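Local atomic coordinates of ochratoxinase (Aspergillus niger, PDB entry 4C65), a protein that hydrolyses the mycotoxin ochratoxin A to ochratoxin alpha and L-phenylalanine as a zinc-dependent carboxypeptidase of the amidohydrolase superfamily. Residues V230-A235 and I256-K261; C180-D183 and E187-R190; A250-A255 and E264-A269. One frame throughout, in Å; residues are numbered along the deposited sequence.

Contact 1 (V230-A235 and I256-K261); sequences VIVEEA and IKAGCK
With chi1 at 168°, Val232 sets CG1 opposite its own backbone N and CG2 beside that N, and both methyls lie against the chain at Ala258, Gly259 and Cys260. The contact joins two successive outer helices of the TIM barrel, 225-237 and 249-258. Helix 249-258 ends here in a Schellman motif. Gly259 has a positive phi of 114°, and the chain turns off there toward strand 262-263. The CA atoms of Val232 and Gly259 are 6.1 Å apart. With no side chain on Gly259, the valine can lie directly against the turn.

Val232 CB, CG1 and CG2 all sit about the same distance from the Ala258 carbonyl, with CB to Ala258 O at 3.5 Å. CG1 reaches on to Gly259 O at 3.7 Å. CG2, the other branch, faces Ala258 CB and Cys260 N. No hydrogen bond crosses between the segments, so the packing is by van der Waals contact. Val242 of the barrel strand 242-246 touches the side chains of both Val232 and Cys260. Cys260 SG also stays beside its own backbone N, and it meets Val232 CG2 at 4.0 Å.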
ATOM      1  N   VAL A 230      28.320 -10.949  -4.204  1.00 19.73           N
ATOM      2  CA  VAL A 230      27.616  -9.879  -4.898  1.00 19.40           C
ATOM      3  C   VAL A 230      27.818  -8.535  -4.195  1.00 18.05           C
ATOM      4  O   VAL A 230      28.180  -7.554  -4.823  1.00 17.69           O
ATOM      5  CB  VAL A 230      26.118 -10.218  -5.067  1.00 19.95           C
ATOM      6  CG1 VAL A 230      25.299  -9.004  -5.451  1.00 19.68           C
ATOM      7  CG2 VAL A 230      25.968 -11.309  -6.107  1.00 21.20           C
ATOM      8  N   ILE A 231      27.656  -8.510  -2.882  1.00 17.34           N
ATOM      9  CA  ILE A 231      27.948  -7.310  -2.131  1.00 16.27           C
ATOM     10  C   ILE A 231      29.359  -6.772  -2.408  1.00 15.88           C
ATOM     11  O   ILE A 231      29.534  -5.570  -2.661  1.00 15.67           O
ATOM     12  CB  ILE A 231      27.757  -7.519  -0.623  1.00 15.83           C
ATOM     13  CG1 ILE A 231      26.262  -7.634  -0.325  1.00 16.21           C
ATOM     14  CG2 ILE A 231      28.322  -6.341   0.154  1.00 14.94           C
ATOM     15  CD1 ILE A 231      25.957  -8.226   1.028  1.00 16.31           C
ATOM     16  N   VAL A 232      30.364  -7.634  -2.346  1.00 15.93           N
ATOM     17  CA  VAL A 232      31.751  -7.228  -2.626  1.00 15.62           C
ATOM     18  C   VAL A 232      31.903  -6.697  -4.058  1.00 15.95           C
ATOM     19  O   VAL A 232      32.565  -5.685  -4.278  1.00 15.78           O
ATOM     20  CB  VAL A 232      32.746  -8.379  -2.327  1.00 16.05           C
ATOM     21  CG1 VAL A 232      34.134  -8.077  -2.896  1.00 16.18           C
ATOM     22  CG2 VAL A 232      32.830  -8.605  -0.829  1.00 15.64           C
ATOM     23  N   GLU A 233      31.284  -7.374  -5.022  1.00 16.90           N
ATOM     24  CA  GLU A 233      31.326  -6.965  -6.431  1.00 17.60           C
ATOM     25  C   GLU A 233      30.655  -5.611  -6.645  1.00 17.22           C
ATOM     26  O   GLU A 233      31.139  -4.779  -7.409  1.00 17.08           O
ATOM     27  CB  GLU A 233      30.666  -8.017  -7.314  1.00 18.53           C
ATOM     28  CG  GLU A 233      31.496  -9.272  -7.467  1.00 19.29           C
ATOM     29  CD  GLU A 233      30.692 -10.446  -8.030  1.00 20.43           C
ATOM     30  OE1 GLU A 233      29.439 -10.330  -8.104  1.00 20.57           O
ATOM     31  OE2 GLU A 233      31.315 -11.473  -8.395  1.00 21.25           O
ATOM     32  N   GLU A 234      29.510  -5.419  -6.003  1.00 17.17           N
ATOM     33  CA  GLU A 234      28.804  -4.144  -6.082  1.00 16.85           C
ATOM     34  C   GLU A 234      29.669  -3.027  -5.526  1.00 16.10           C
ATOM     35  O   GLU A 234      29.787  -1.994  -6.158  1.00 16.48           O
ATOM     36  CB  GLU A 234      27.486  -4.196  -5.324  1.00 16.73           C
ATOM     37  CG  GLU A 234      26.400  -4.973  -6.040  1.00 17.72           C
ATOM     38  CD  GLU A 234      26.022  -4.366  -7.355  1.00 18.24           C
ATOM     39  OE1 GLU A 234      25.971  -3.123  -7.420  1.00 18.29           O
ATOM     40  OE2 GLU A 234      25.761  -5.128  -8.313  1.00 19.20           O
ATOM     41  N   ALA A 235      30.263  -3.229  -4.357  1.00 15.49           N
ATOM     42  CA  ALA A 235      31.135  -2.208  -3.769  1.00 14.73           C
ATOM     43  C   ALA A 235      32.321  -1.899  -4.682  1.00 14.99           C
ATOM     44  O   ALA A 235      32.589  -0.747  -4.979  1.00 14.46           O
ATOM     45  CB  ALA A 235      31.635  -2.654  -2.421  1.00 14.17           C
ATOM     46  N   ILE A 256      36.290 -13.540   3.988  1.00 20.15           N
ATOM     47  CA  ILE A 256      37.557 -13.531   3.254  1.00 20.71           C
ATOM     48  C   ILE A 256      37.392 -14.097   1.839  1.00 21.59           C
ATOM     49  O   ILE A 256      37.774 -13.465   0.861  1.00 21.57           O
ATOM     50  CB  ILE A 256      38.630 -14.331   4.024  1.00 21.61           C
ATOM     51  CG1 ILE A 256      39.031 -13.541   5.280  1.00 21.02           C
ATOM     52  CG2 ILE A 256      39.832 -14.635   3.128  1.00 22.01           C
ATOM     53  CD1 ILE A 256      40.000 -14.272   6.190  1.00 22.07           C
ATOM     54  N   LYS A 257      36.768 -15.256   1.749  1.00 22.61           N
ATOM     55  CA  LYS A 257      36.416 -15.872   0.476  1.00 23.80           C
ATOM     56  C   LYS A 257      35.634 -14.951  -0.451  1.00 22.27           C
ATOM     57  O   LYS A 257      35.923 -14.895  -1.627  1.00 22.10           O
ATOM     58  CB  LYS A 257      35.592 -17.105   0.765  1.00 25.95           C
ATOM     59  CG  LYS A 257      35.476 -18.130  -0.302  1.00 28.70           C
ATOM     60  CD  LYS A 257      34.519 -19.250   0.140  1.00 31.21           C
ATOM     61  CE  LYS A 257      33.928 -20.129  -0.973  1.00 33.85           C
ATOM     62  NZ  LYS A 257      34.728 -20.141  -2.230  1.00 35.25           N
ATOM     63  N   ALA A 258      34.678 -14.201   0.091  1.00 20.90           N
ATOM     64  CA  ALA A 258      33.840 -13.290  -0.700  1.00 20.05           C
ATOM     65  C   ALA A 258      34.599 -12.090  -1.260  1.00 19.24           C
ATOM     66  O   ALA A 258      34.194 -11.538  -2.279  1.00 18.82           O
ATOM     67  CB  ALA A 258      32.679 -12.794   0.130  1.00 19.58           C
ATOM     68  N   GLY A 259      35.693 -11.695  -0.599  1.00 18.61           N
ATOM     69  CA  GLY A 259      36.532 -10.609  -1.069  1.00 18.27           C
ATOM     70  C   GLY A 259      36.541  -9.380  -0.184  1.00 17.57           C
ATOM     71  O   GLY A 259      37.022  -8.332  -0.602  1.00 17.18           O
ATOM     72  N   CYS A 260      36.011  -9.494   1.034  1.00 17.51           N
ATOM     73  CA  CYS A 260      36.048  -8.390   1.988  1.00 17.16           C
ATOM     74  C   CYS A 260      37.503  -8.037   2.302  1.00 17.13           C
ATOM     75  O   CYS A 260      38.339  -8.914   2.339  1.00 17.54           O
ATOM     76  CB  CYS A 260      35.310  -8.756   3.273  1.00 17.11           C
ATOM     77  SG  CYS A 260      33.561  -9.089   3.046  1.00 17.73           S
ATOM     78  N   LYS A 261      37.777  -6.749   2.483  1.00 16.91           N
ATOM     79  CA  LYS A 261      39.132  -6.263   2.629  1.00 17.16           C
ATOM     80  C   LYS A 261      39.398  -5.690   3.989  1.00 16.63           C
ATOM     81  O   LYS A 261      40.498  -5.299   4.290  1.00 16.50           O
ATOM     82  CB  LYS A 261      39.457  -5.257   1.538  1.00 17.52           C
ATOM     83  CG  LYS A 261      39.531  -5.882   0.159  1.00 18.89           C
ATOM     84  CD  LYS A 261      40.660  -6.904   0.032  1.00 20.46           C
ATOM     85  CE  LYS A 261      41.674  -6.484  -1.007  1.00 22.28           C
ATOM     86  NZ  LYS A 261      43.030  -6.209  -0.432  1.00 23.21           N
TER

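Contact 2 (C180-D183 and E187-R190); sequences CIAD and EVRR
The chain leaves strand 179-181, turns within a few residues and enters helix 185-198, which brings the CA atoms of Ala182 and Glu187 to 5.3 Å. The strand pairs in parallel with strand 142-144, and the helix leads on to barrel strand 203-206. Glu187 has the largest share of the contact. Its chi1 of -73° places CG beside its own backbone N, and the chain beyond CG is extended. The side chain therefore runs back alongside the Asp183 peptide, with Glu187 CB 3.6 Å from Asp183 O. At the far end Glu187 OE1 accepts a hydrogen bond from Asp183 N at 2.9 Å. The bond is nearly straight, 166° at the hydrogen. The donor stands above the carboxylate, 39° out of its plane.

Two waters complete the polar side. Water 1 donates to both Glu187 OE1 and Ile181 O, the latter at 2.7 Å. Water 2 donates to Asp183 O and accepts from Glu187 N, the latter bond being 3.0 Å long. Ala182 CB points at the helix and meets Val188 CG1 at 3.9 Å.

Two carboxylates come close here, with Asp183 OD2 and Glu187 OE1 4.5 Å apart. Arg190 of a neighbouring subunit forms salt bridges with Glu187 OE2 and Asp183 OD2, and Arg193 of that subunit with Asp183 OD1. Thr146 OG1 of the same chain is hydrogen-bonded to Asp183 OD2. The pair of acids probably remains ionised, since the neighbour's guanidinium groups would offset their repulsion. One oxygen of Glu187 thus ties the turn together, and the other faces the octamer interface.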
ATOM      1  N   CYS A 180      20.268  -1.607   7.111  1.00 16.57           N
ATOM      2  CA  CYS A 180      19.617  -2.024   5.906  1.00 16.76           C
ATOM      3  C   CYS A 180      19.489  -3.534   5.929  1.00 16.47           C
ATOM      4  O   CYS A 180      20.490  -4.242   5.983  1.00 16.13           O
ATOM      5  CB  CYS A 180      20.410  -1.550   4.702  1.00 17.16           C
ATOM      6  SG  CYS A 180      19.649  -1.987   3.128  1.00 19.85           S
ATOM      7  N   ILE A 181      18.251  -4.031   5.857  1.00 15.96           N
ATOM      8  CA  ILE A 181      17.973  -5.457   5.796  1.00 15.60           C
ATOM      9  C   ILE A 181      17.710  -5.881   4.359  1.00 15.32           C
ATOM     10  O   ILE A 181      16.859  -5.311   3.658  1.00 15.26           O
ATOM     11  CB  ILE A 181      16.732  -5.827   6.638  1.00 15.75           C
ATOM     12  CG1 ILE A 181      16.793  -5.267   8.058  1.00 15.89           C
ATOM     13  CG2 ILE A 181      16.463  -7.305   6.518  1.00 15.93           C
ATOM     14  CD1 ILE A 181      17.564  -6.004   9.062  1.00 16.28           C
ATOM     15  N   ALA A 182      18.430  -6.901   3.916  1.00 15.01           N
ATOM     16  CA  ALA A 182      18.275  -7.395   2.559  1.00 15.04           C
ATOM     17  C   ALA A 182      18.486  -8.900   2.548  1.00 15.30           C
ATOM     18  O   ALA A 182      19.411  -9.400   3.188  1.00 15.66           O
ATOM     19  CB  ALA A 182      19.260  -6.700   1.609  1.00 14.54           C
ATOM     20  N   ASP A 183      17.662  -9.605   1.782  1.00 15.18           N
ATOM     21  CA  ASP A 183      17.749 -11.040   1.693  1.00 15.56           C
ATOM     22  C   ASP A 183      17.766 -11.487   0.235  1.00 15.50           C
ATOM     23  O   ASP A 183      16.818 -11.239  -0.514  1.00 15.26           O
ATOM     24  CB  ASP A 183      16.567 -11.685   2.400  1.00 16.08           C
ATOM     25  CG  ASP A 183      16.539 -11.385   3.882  1.00 16.25           C
ATOM     26  OD1 ASP A 183      17.472 -11.786   4.606  1.00 16.44           O
ATOM     27  OD2 ASP A 183      15.593 -10.698   4.322  1.00 16.31           O
ATOM     28  N   GLU A 187      18.081  -8.406  -3.714  1.00 15.25           N
ATOM     29  CA  GLU A 187      17.936  -7.347  -2.726  1.00 14.92           C
ATOM     30  C   GLU A 187      19.278  -6.778  -2.293  1.00 14.60           C
ATOM     31  O   GLU A 187      19.380  -5.571  -2.031  1.00 14.54           O
ATOM     32  CB  GLU A 187      17.142  -7.824  -1.501  1.00 14.89           C
ATOM     33  CG  GLU A 187      15.653  -7.988  -1.770  1.00 15.02           C
ATOM     34  CD  GLU A 187      14.837  -8.249  -0.511  1.00 15.15           C
ATOM     35  OE1 GLU A 187      15.368  -8.181   0.631  1.00 14.98           O
ATOM     36  OE2 GLU A 187      13.640  -8.528  -0.662  1.00 15.48           O
ATOM     37  N   VAL A 188      20.307  -7.608  -2.205  1.00 14.51           N
ATOM     38  CA  VAL A 188      21.586  -7.094  -1.694  1.00 14.22           C
ATOM     39  C   VAL A 188      22.230  -6.144  -2.708  1.00 13.99           C
ATOM     40  O   VAL A 188      22.970  -5.233  -2.305  1.00 13.60           O
ATOM     41  CB  VAL A 188      22.591  -8.153  -1.193  1.00 14.30           C
ATOM     42  CG1 VAL A 188      22.050  -8.904   0.010  1.00 14.49           C
ATOM     43  CG2 VAL A 188      22.991  -9.110  -2.296  1.00 14.78           C
ATOM     44  N   ARG A 189      21.936  -6.322  -3.993  1.00 13.84           N
ATOM     45  CA  ARG A 189      22.434  -5.369  -4.966  1.00 13.85           C
ATOM     46  C   ARG A 189      21.881  -4.004  -4.651  1.00 13.34           C
ATOM     47  O   ARG A 189      22.625  -3.036  -4.616  1.00 13.22           O
ATOM     48  CB  ARG A 189      22.071  -5.755  -6.392  1.00 14.25           C
ATOM     49  CG  ARG A 189      22.858  -6.940  -6.948  1.00 14.57           C
ATOM     50  CD  ARG A 189      22.611  -7.045  -8.440  1.00 14.84           C
ATOM     51  NE  ARG A 189      23.036  -8.328  -8.977  1.00 15.09           N
ATOM     52  CZ  ARG A 189      24.284  -8.639  -9.276  1.00 15.15           C
ATOM     53  NH1 ARG A 189      25.277  -7.784  -9.039  1.00 14.98           N
ATOM     54  NH2 ARG A 189      24.536  -9.840  -9.792  1.00 15.65           N
ATOM     55  N   ARG A 190      20.575  -3.915  -4.456  1.00 13.36           N
ATOM     56  CA  ARG A 190      19.992  -2.619  -4.128  1.00 13.21           C
ATOM     57  C   ARG A 190      20.545  -2.088  -2.809  1.00 12.74           C
ATOM     58  O   ARG A 190      20.863  -0.896  -2.705  1.00 12.83           O
ATOM     59  CB  ARG A 190      18.465  -2.650  -4.128  1.00 13.30           C
ATOM     60  CG  ARG A 190      17.897  -1.308  -3.648  1.00 13.36           C
ATOM     61  CD  ARG A 190      16.672  -0.828  -4.400  1.00 13.36           C
ATOM     62  NE  ARG A 190      15.618  -1.822  -4.421  1.00 13.42           N
ATOM     63  CZ  ARG A 190      15.073  -2.339  -5.513  1.00 13.86           C
ATOM     64  NH1 ARG A 190      15.465  -1.998  -6.726  1.00 14.08           N
ATOM     65  NH2 ARG A 190      14.125  -3.241  -5.388  1.00 14.28           N
TER
HETATM   66  O   HOH W   1      14.672  -5.776   2.065  1.00 12.90           O
HETATM   67  O   HOH W   2      16.534 -10.899  -3.137  1.00 11.96           O

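Contact 3 (A250-A255 and E264-A269); sequences AGIMAA and EHVSYA
The loop after barrel strand 262-263 carries His265, a ligand of the second zinc ion, and continues into a type I beta turn from Val266 to Ala269. Ile252 of helix 249-258 packs against this turn from the outer side of the barrel. It is the one residue of its helix segment that touches the loop. Its chi1 of -63° sets CG1 beside the backbone N, and chi2 of 172° extends the chain, so that CD1 leads into the turn.

CD1 does most of the touching. Ile252 CD1 lies 3.5 Å from Ala269 N and 3.7 Å from Tyr268 C. It therefore rests on the peptide link between these two residues. Ile252 CD1 also meets Val266 CG1 at 3.8 Å. Ile252 CG1 is close to that methyl too, at 4.1 Å. The two side chains cross at about a right angle. The CB atoms of Tyr268 and Ala269 make looser contacts with CD1, and the tyrosine ring leads away.

Val273 of helix 271-280 covers Ile252 further, and Tyr284 of strand 283-285 packs on Val266 and Ala269. On the metal side, His265 ND1 is hydrogen-bonded to Thr287 OG1, and its ring stacks with that of His247. Ser267 OG bonds His247 ND1.

No hydrogen bond joins the helix segment to the loop segment. The N-H of Ala269 already closes the turn, bonding Val266 O at 3.0 Å. The methyl of Ile252 therefore abuts a peptide whose donor is used. The contact is apolar packing on the backbone just after a zinc ligand, while the polar side chains of His265 and Ser267 are bonded to Thr287 and His247.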
ATOM      1  N   ALA A 250      33.751 -19.380  11.015  1.00 24.84           N
ATOM      2  CA  ALA A 250      32.839 -19.565   9.854  1.00 24.60           C
ATOM      3  C   ALA A 250      32.596 -18.229   9.130  1.00 23.08           C
ATOM      4  O   ALA A 250      32.712 -18.146   7.903  1.00 22.78           O
ATOM      5  CB  ALA A 250      31.517 -20.176  10.288  1.00 25.25           C
ATOM      6  N   GLY A 251      32.246 -17.203   9.898  1.00 22.24           N
ATOM      7  CA  GLY A 251      31.996 -15.880   9.348  1.00 20.92           C
ATOM      8  C   GLY A 251      33.249 -15.210   8.808  1.00 20.13           C
ATOM      9  O   GLY A 251      33.217 -14.618   7.720  1.00 19.61           O
ATOM     10  N   ILE A 252      34.352 -15.323   9.550  1.00 20.37           N
ATOM     11  CA  ILE A 252      35.647 -14.803   9.105  1.00 19.84           C
ATOM     12  C   ILE A 252      36.015 -15.365   7.742  1.00 20.13           C
ATOM     13  O   ILE A 252      36.339 -14.627   6.833  1.00 19.12           O
ATOM     14  CB  ILE A 252      36.783 -15.129  10.089  1.00 20.36           C
ATOM     15  CG1 ILE A 252      36.541 -14.451  11.439  1.00 20.34           C
ATOM     16  CG2 ILE A 252      38.113 -14.670   9.531  1.00 20.01           C
ATOM     17  CD1 ILE A 252      37.516 -14.869  12.536  1.00 21.31           C
ATOM     18  N   MET A 253      35.952 -16.682   7.605  1.00 21.71           N
ATOM     19  CA  MET A 253      36.347 -17.338   6.358  1.00 22.47           C
ATOM     20  C   MET A 253      35.399 -17.004   5.207  1.00 21.94           C
ATOM     21  O   MET A 253      35.842 -16.816   4.082  1.00 21.88           O
ATOM     22  CB  MET A 253      36.439 -18.852   6.545  1.00 24.14           C
ATOM     23  CG  MET A 253      37.508 -19.279   7.547  1.00 25.12           C
ATOM     24  SD  MET A 253      39.173 -18.850   7.005  1.00 25.06           S
ATOM     25  CE  MET A 253      39.423 -20.198   5.856  1.00 26.43           C
ATOM     26  N   ALA A 254      34.114 -16.917   5.481  1.00 21.77           N
ATOM     27  CA  ALA A 254      33.181 -16.579   4.424  1.00 21.62           C
ATOM     28  C   ALA A 254      33.433 -15.147   3.933  1.00 20.49           C
ATOM     29  O   ALA A 254      33.343 -14.875   2.731  1.00 20.22           O
ATOM     30  CB  ALA A 254      31.743 -16.746   4.896  1.00 21.90           C
ATOM     31  N   ALA A 255      33.763 -14.244   4.851  1.00 19.76           N
ATOM     32  CA  ALA A 255      34.016 -12.848   4.487  1.00 18.70           C
ATOM     33  C   ALA A 255      35.278 -12.763   3.639  1.00 19.20           C
ATOM     34  O   ALA A 255      35.329 -12.022   2.674  1.00 18.84           O
ATOM     35  CB  ALA A 255      34.138 -11.989   5.718  1.00 18.01           C
ATOM     36  N   GLU A 264      36.242  -6.729  11.122  1.00 17.98           N
ATOM     37  CA  GLU A 264      36.103  -6.148  12.442  0.50 18.27           C
ATOM     38  C   GLU A 264      35.940  -7.218  13.524  1.00 19.68           C
ATOM     39  O   GLU A 264      35.293  -8.235  13.285  1.00 20.15           O
ATOM     40  CB  GLU A 264      34.932  -5.180  12.452  0.50 17.76           C
ATOM     41  CG  GLU A 264      34.686  -4.504  11.129  0.50 16.98           C
ATOM     42  CD  GLU A 264      35.831  -3.523  10.897  0.50 16.47           C
ATOM     43  OE1 GLU A 264      36.076  -2.697  11.817  0.50 16.15           O
ATOM     44  OE2 GLU A 264      36.483  -3.563   9.821  0.50 16.25           O
ATOM     45  N   HIS A 265      36.507  -6.943  14.694  1.00 20.40           N
ATOM     46  CA  HIS A 265      36.485  -7.832  15.839  1.00 22.09           C
ATOM     47  C   HIS A 265      37.383  -9.037  15.625  1.00 22.39           C
ATOM     48  O   HIS A 265      38.370  -9.224  16.351  1.00 23.28           O
ATOM     49  CB  HIS A 265      35.053  -8.267  16.205  1.00 23.45           C
ATOM     50  CG  HIS A 265      34.043  -7.173  16.070  1.00 23.51           C
ATOM     51  ND1 HIS A 265      34.120  -6.003  16.788  1.00 23.75           N
ATOM     52  CD2 HIS A 265      32.962  -7.051  15.269  1.00 23.51           C
ATOM     53  CE1 HIS A 265      33.129  -5.207  16.440  1.00 23.38           C
ATOM     54  NE2 HIS A 265      32.403  -5.826  15.527  1.00 23.67           N
ATOM     55  N   VAL A 266      37.017  -9.865  14.654  1.00 21.75           N
ATOM     56  CA  VAL A 266      37.814 -10.997  14.220  1.00 21.93           C
ATOM     57  C   VAL A 266      38.183 -11.898  15.380  1.00 22.86           C
ATOM     58  O   VAL A 266      39.264 -12.480  15.408  1.00 23.82           O
ATOM     59  CB  VAL A 266      39.084 -10.561  13.467  1.00 21.41           C
ATOM     60  CG1 VAL A 266      39.304 -11.479  12.280  1.00 21.73           C
ATOM     61  CG2 VAL A 266      38.988  -9.134  12.950  1.00 20.29           C
ATOM     62  N   SER A 267      37.235 -12.090  16.284  1.00 22.86           N
ATOM     63  CA  SER A 267      37.482 -12.743  17.570  1.00 23.85           C
ATOM     64  C   SER A 267      38.064 -14.161  17.527  1.00 24.90           C
ATOM     65  O   SER A 267      38.714 -14.577  18.485  1.00 25.88           O
ATOM     66  CB  SER A 267      36.189 -12.753  18.397  1.00 24.21           C
ATOM     67  OG  SER A 267      35.694 -11.438  18.528  1.00 23.29           O
ATOM     68  N   TYR A 268      37.811 -14.920  16.464  1.00 24.58           N
ATOM     69  CA  TYR A 268      38.317 -16.300  16.393  1.00 25.87           C
ATOM     70  C   TYR A 268      39.342 -16.474  15.276  1.00 25.80           C
ATOM     71  O   TYR A 268      39.483 -17.552  14.705  1.00 26.39           O
ATOM     72  CB  TYR A 268      37.138 -17.305  16.273  1.00 26.41           C
ATOM     73  CG  TYR A 268      36.377 -17.436  17.556  1.00 26.98           C
ATOM     74  CD1 TYR A 268      36.762 -18.361  18.530  1.00 28.60           C
ATOM     75  CD2 TYR A 268      35.313 -16.607  17.828  1.00 26.19           C
ATOM     76  CE1 TYR A 268      36.081 -18.459  19.732  1.00 29.53           C
ATOM     77  CE2 TYR A 268      34.641 -16.685  19.031  1.00 27.13           C
ATOM     78  CZ  TYR A 268      35.029 -17.612  19.974  1.00 28.88           C
ATOM     79  OH  TYR A 268      34.338 -17.673  21.151  1.00 30.06           O
ATOM     80  N   ALA A 269      40.040 -15.393  14.953  1.00 25.39           N
ATOM     81  CA  ALA A 269      41.154 -15.470  14.023  1.00 25.74           C
ATOM     82  C   ALA A 269      42.226 -16.356  14.610  1.00 27.83           C
ATOM     83  O   ALA A 269      42.604 -16.195  15.761  1.00 28.97           O
ATOM     84  CB  ALA A 269      41.715 -14.098  13.747  1.00 24.50           C
TER

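All three contacts belong to the barrel domain. Contacts 1 and 3 share helix 249-258, and Cys260 N of contact 1 probably bonds Ala255 O of contact 3. Contact 1 is partly buried at the helix end, while contacts 2 and 3 are buried. Helix 225-237 joins contact 1 to contact 2. Glu234 OE2 forms a salt bridge with Arg189 NH1, and Ile231 packs on Val188. Contacts 2 and 3 do not touch. The chemistry follows the location. Contacts 1 and 3 are apolar, each with one branched side chain on backbone. Contact 2 faces other subunits and uses water and charge. Contact 3 alone contains a zinc ligand.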